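Local coordinates for protein galactose-binding lectin (Arachis hypogaea, PDB 6VAW) that binds galactose and galactose-containing glycans as a homotetrameric legume lectin that carries bound calcium and manganese ions, at residues Ser175-Asn180 / Ile185-Gln190. Residues are numbered along the deposited sequence; the frame is centred on the assembly and turned at random.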
ATOM      1  N   SER A 175      -6.047  19.996   8.843  1.00 21.23           N
ATOM      2  CA  SER A 175      -7.042  19.479   9.787  1.00 20.70           C
ATOM      3  C   SER A 175      -6.408  18.384  10.634  1.00 23.41           C
ATOM      4  O   SER A 175      -5.710  17.534  10.096  1.00 23.01           O
ATOM      5  CB  SER A 175      -8.282  18.979   9.056  1.00 24.23           C
ATOM      6  OG  SER A 175      -9.284  18.745  10.026  1.00 32.49           O
ATOM      7  N   VAL A 176      -6.667  18.412  11.938  1.00 19.63           N
ATOM      8  CA  VAL A 176      -6.082  17.501  12.940  1.00 19.82           C
ATOM      9  C   VAL A 176      -7.189  16.867  13.787  1.00 24.42           C
ATOM     10  O   VAL A 176      -8.041  17.588  14.319  1.00 23.39           O
ATOM     11  CB  VAL A 176      -5.070  18.262  13.850  1.00 24.01           C
ATOM     12  CG1 VAL A 176      -4.403  17.326  14.861  1.00 22.66           C
ATOM     13  CG2 VAL A 176      -4.028  19.017  13.038  1.00 23.45           C
ATOM     14  N   ALA A 177      -7.142  15.540  13.940  1.00 21.14           N
ATOM     15  CA  ALA A 177      -8.063  14.799  14.809  1.00 21.13           C
ATOM     16  C   ALA A 177      -7.209  13.987  15.775  1.00 24.76           C
ATOM     17  O   ALA A 177      -6.373  13.198  15.333  1.00 24.24           O
ATOM     18  CB  ALA A 177      -9.017  13.906  14.011  1.00 21.42           C
ATOM     19  N   VAL A 178      -7.425  14.205  17.070  1.00 20.81           N
ATOM     20  CA  VAL A 178      -6.699  13.565  18.169  1.00 21.46           C
ATOM     21  C   VAL A 178      -7.641  12.664  18.953  1.00 29.06           C
ATOM     22  O   VAL A 178      -8.633  13.152  19.502  1.00 29.62           O
ATOM     23  CB  VAL A 178      -6.061  14.647  19.076  1.00 24.45           C
ATOM     24  CG1 VAL A 178      -5.152  14.026  20.118  1.00 25.77           C
ATOM     25  CG2 VAL A 178      -5.326  15.696  18.251  1.00 24.16           C
ATOM     26  N   THR A 179      -7.348  11.357  18.991  1.00 28.55           N
ATOM     27  CA  THR A 179      -8.169  10.356  19.675  1.00 29.82           C
ATOM     28  C   THR A 179      -7.526   9.993  20.998  1.00 34.63           C
ATOM     29  O   THR A 179      -6.441   9.418  21.012  1.00 30.36           O
ATOM     30  CB  THR A 179      -8.396   9.103  18.787  1.00 36.98           C
ATOM     31  OG1 THR A 179      -8.933   9.492  17.525  1.00 40.35           O
ATOM     32  CG2 THR A 179      -9.343   8.103  19.417  1.00 37.79           C
ATOM     33  N   ASN A 180      -8.225  10.280  22.104  1.00 37.76           N
ATOM     34  CA  ASN A 180      -7.742   9.978  23.457  1.00 40.29           C
ATOM     35  C   ASN A 180      -8.145   8.560  23.911  1.00 48.29           C
ATOM     36  O   ASN A 180      -8.894   7.854  23.220  1.00 46.44           O
ATOM     37  CB  ASN A 180      -8.249  11.021  24.455  1.00 43.34           C
ATOM     38  CG  ASN A 180      -7.843  12.420  24.092  1.00 70.72           C
ATOM     39  OD1 ASN A 180      -6.715  12.847  24.365  1.00 61.91           O
ATOM     40  ND2 ASN A 180      -8.745  13.139  23.413  1.00 65.01           N
ATOM     41  N   ILE A 185     -12.798  12.483  20.953  1.00 33.25           N
ATOM     42  CA  ILE A 185     -11.978  13.096  19.917  1.00 31.51           C
ATOM     43  C   ILE A 185     -11.875  14.592  20.175  1.00 30.29           C
ATOM     44  O   ILE A 185     -12.816  15.213  20.669  1.00 28.79           O
ATOM     45  CB  ILE A 185     -12.397  12.799  18.437  1.00 36.13           C
ATOM     46  CG1 ILE A 185     -13.894  12.980  18.186  1.00 37.37           C
ATOM     47  CG2 ILE A 185     -11.906  11.446  17.962  1.00 37.60           C
ATOM     48  CD1 ILE A 185     -14.134  14.115  17.380  1.00 47.23           C
ATOM     49  N   THR A 186     -10.709  15.154  19.847  1.00 26.41           N
ATOM     50  CA  THR A 186     -10.370  16.583  19.867  1.00 25.63           C
ATOM     51  C   THR A 186      -9.967  16.958  18.427  1.00 28.07           C
ATOM     52  O   THR A 186      -9.188  16.231  17.820  1.00 29.48           O
ATOM     53  CB  THR A 186      -9.254  16.870  20.884  1.00 34.95           C
ATOM     54  OG1 THR A 186      -9.615  16.329  22.155  1.00 28.30           O
ATOM     55  CG2 THR A 186      -8.937  18.357  21.011  1.00 37.15           C
ATOM     56  N   THR A 187     -10.471  18.070  17.892  1.00 21.81           N
ATOM     57  CA  THR A 187     -10.073  18.485  16.547  1.00 21.16           C
ATOM     58  C   THR A 187      -9.639  19.935  16.519  1.00 22.86           C
ATOM     59  O   THR A 187     -10.096  20.744  17.326  1.00 22.88           O
ATOM     60  CB  THR A 187     -11.198  18.269  15.487  1.00 28.38           C
ATOM     61  OG1 THR A 187     -12.281  19.169  15.737  1.00 30.10           O
ATOM     62  CG2 THR A 187     -11.695  16.822  15.396  1.00 25.47           C
ATOM     63  N   ILE A 188      -8.827  20.274  15.523  1.00 19.53           N
ATOM     64  CA  ILE A 188      -8.381  21.651  15.294  1.00 19.78           C
ATOM     65  C   ILE A 188      -8.017  21.743  13.828  1.00 23.40           C
ATOM     66  O   ILE A 188      -7.478  20.792  13.282  1.00 22.41           O
ATOM     67  CB  ILE A 188      -7.219  22.092  16.244  1.00 23.34           C
ATOM     68  CG1 ILE A 188      -6.988  23.618  16.157  1.00 23.94           C
ATOM     69  CG2 ILE A 188      -5.896  21.264  16.037  1.00 21.40           C
ATOM     70  CD1 ILE A 188      -5.968  24.174  17.136  1.00 26.83           C
ATOM     71  N   ALA A 189      -8.361  22.860  13.187  1.00 22.07           N
ATOM     72  CA  ALA A 189      -8.066  23.074  11.771  1.00 22.80           C
ATOM     73  C   ALA A 189      -7.702  24.528  11.539  1.00 26.66           C
ATOM     74  O   ALA A 189      -8.207  25.423  12.216  1.00 27.78           O
ATOM     75  CB  ALA A 189      -9.239  22.659  10.891  1.00 23.02           C
ATOM     76  N   GLN A 190      -6.800  24.755  10.610  1.00 20.86           N
ATOM     77  CA  GLN A 190      -6.332  26.118  10.318  1.00 19.83           C
ATOM     78  C   GLN A 190      -5.872  26.195   8.883  1.00 20.07           C
ATOM     79  O   GLN A 190      -5.166  25.299   8.427  1.00 19.50           O
ATOM     80  CB  GLN A 190      -5.165  26.499  11.277  1.00 21.89           C
ATOM     81  CG  GLN A 190      -4.428  27.828  10.964  1.00 26.60           C
ATOM     82  CD  GLN A 190      -5.371  28.998  11.158  1.00 31.76           C
ATOM     83  OE1 GLN A 190      -5.995  29.128  12.198  1.00 23.74           O
ATOM     84  NE2 GLN A 190      -5.490  29.873  10.167  1.00 31.05           N
TER
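Val176 and Ile188 face each other as a hydrogen-bonded pair in the antiparallel beta hairpin formed by strands 173-179 and 185-191, part of the back sheet of the legume lectin jelly roll. Ile188 O accepts from Val176 N at 2.9 Å, while Ile188 N returns a bond to Val176 O. The next such pair, Val178 with Thr186, is joined in the same reciprocal way; its Val178 N to Thr186 O bond is short, 2.8 Å, and nearly straight, 170° at the hydrogen. Between the two pairs, Thr187 CA brings its hydrogen to Val176 O at 3.1 Å, so this carbonyl receives both an N-H and a weaker C-H.

On the face carrying Val176, Val178, Thr186 and Ile188, the methyl CG2 of Ile188 lies 3.8 Å from Val176 CB. The two side chains run side by side; with CG1 anti to the backbone N (chi1 -168°), the longer branch of Ile188 leads away from Val176. This face looks into the sandwich: Ile188 packs on Val138, Ile140 and Val151 of the opposing sheet, and its side chain is about 8 Å from that of the manganese ligand His137, and Val178 and Thr186 meet Trp153.

The other face, with Ser175, Ala177, Thr179, Ile185, Thr187 and Ala189, meets a second subunit. Ala177 CB stands 4.2 Å from Thr187 CG2. Thr187 OG1 hydrogen-bonds to Asp168 and Ser64 of the second subunit, and Ile185 N to Thr228 OG1 there. At the hairpin's turn end, Asn180 OD1 takes the indole N-H of Trp153 and ND2 bonds to Asp184 O; the same ND2 lies 3.5 Å from Thr186 OG1.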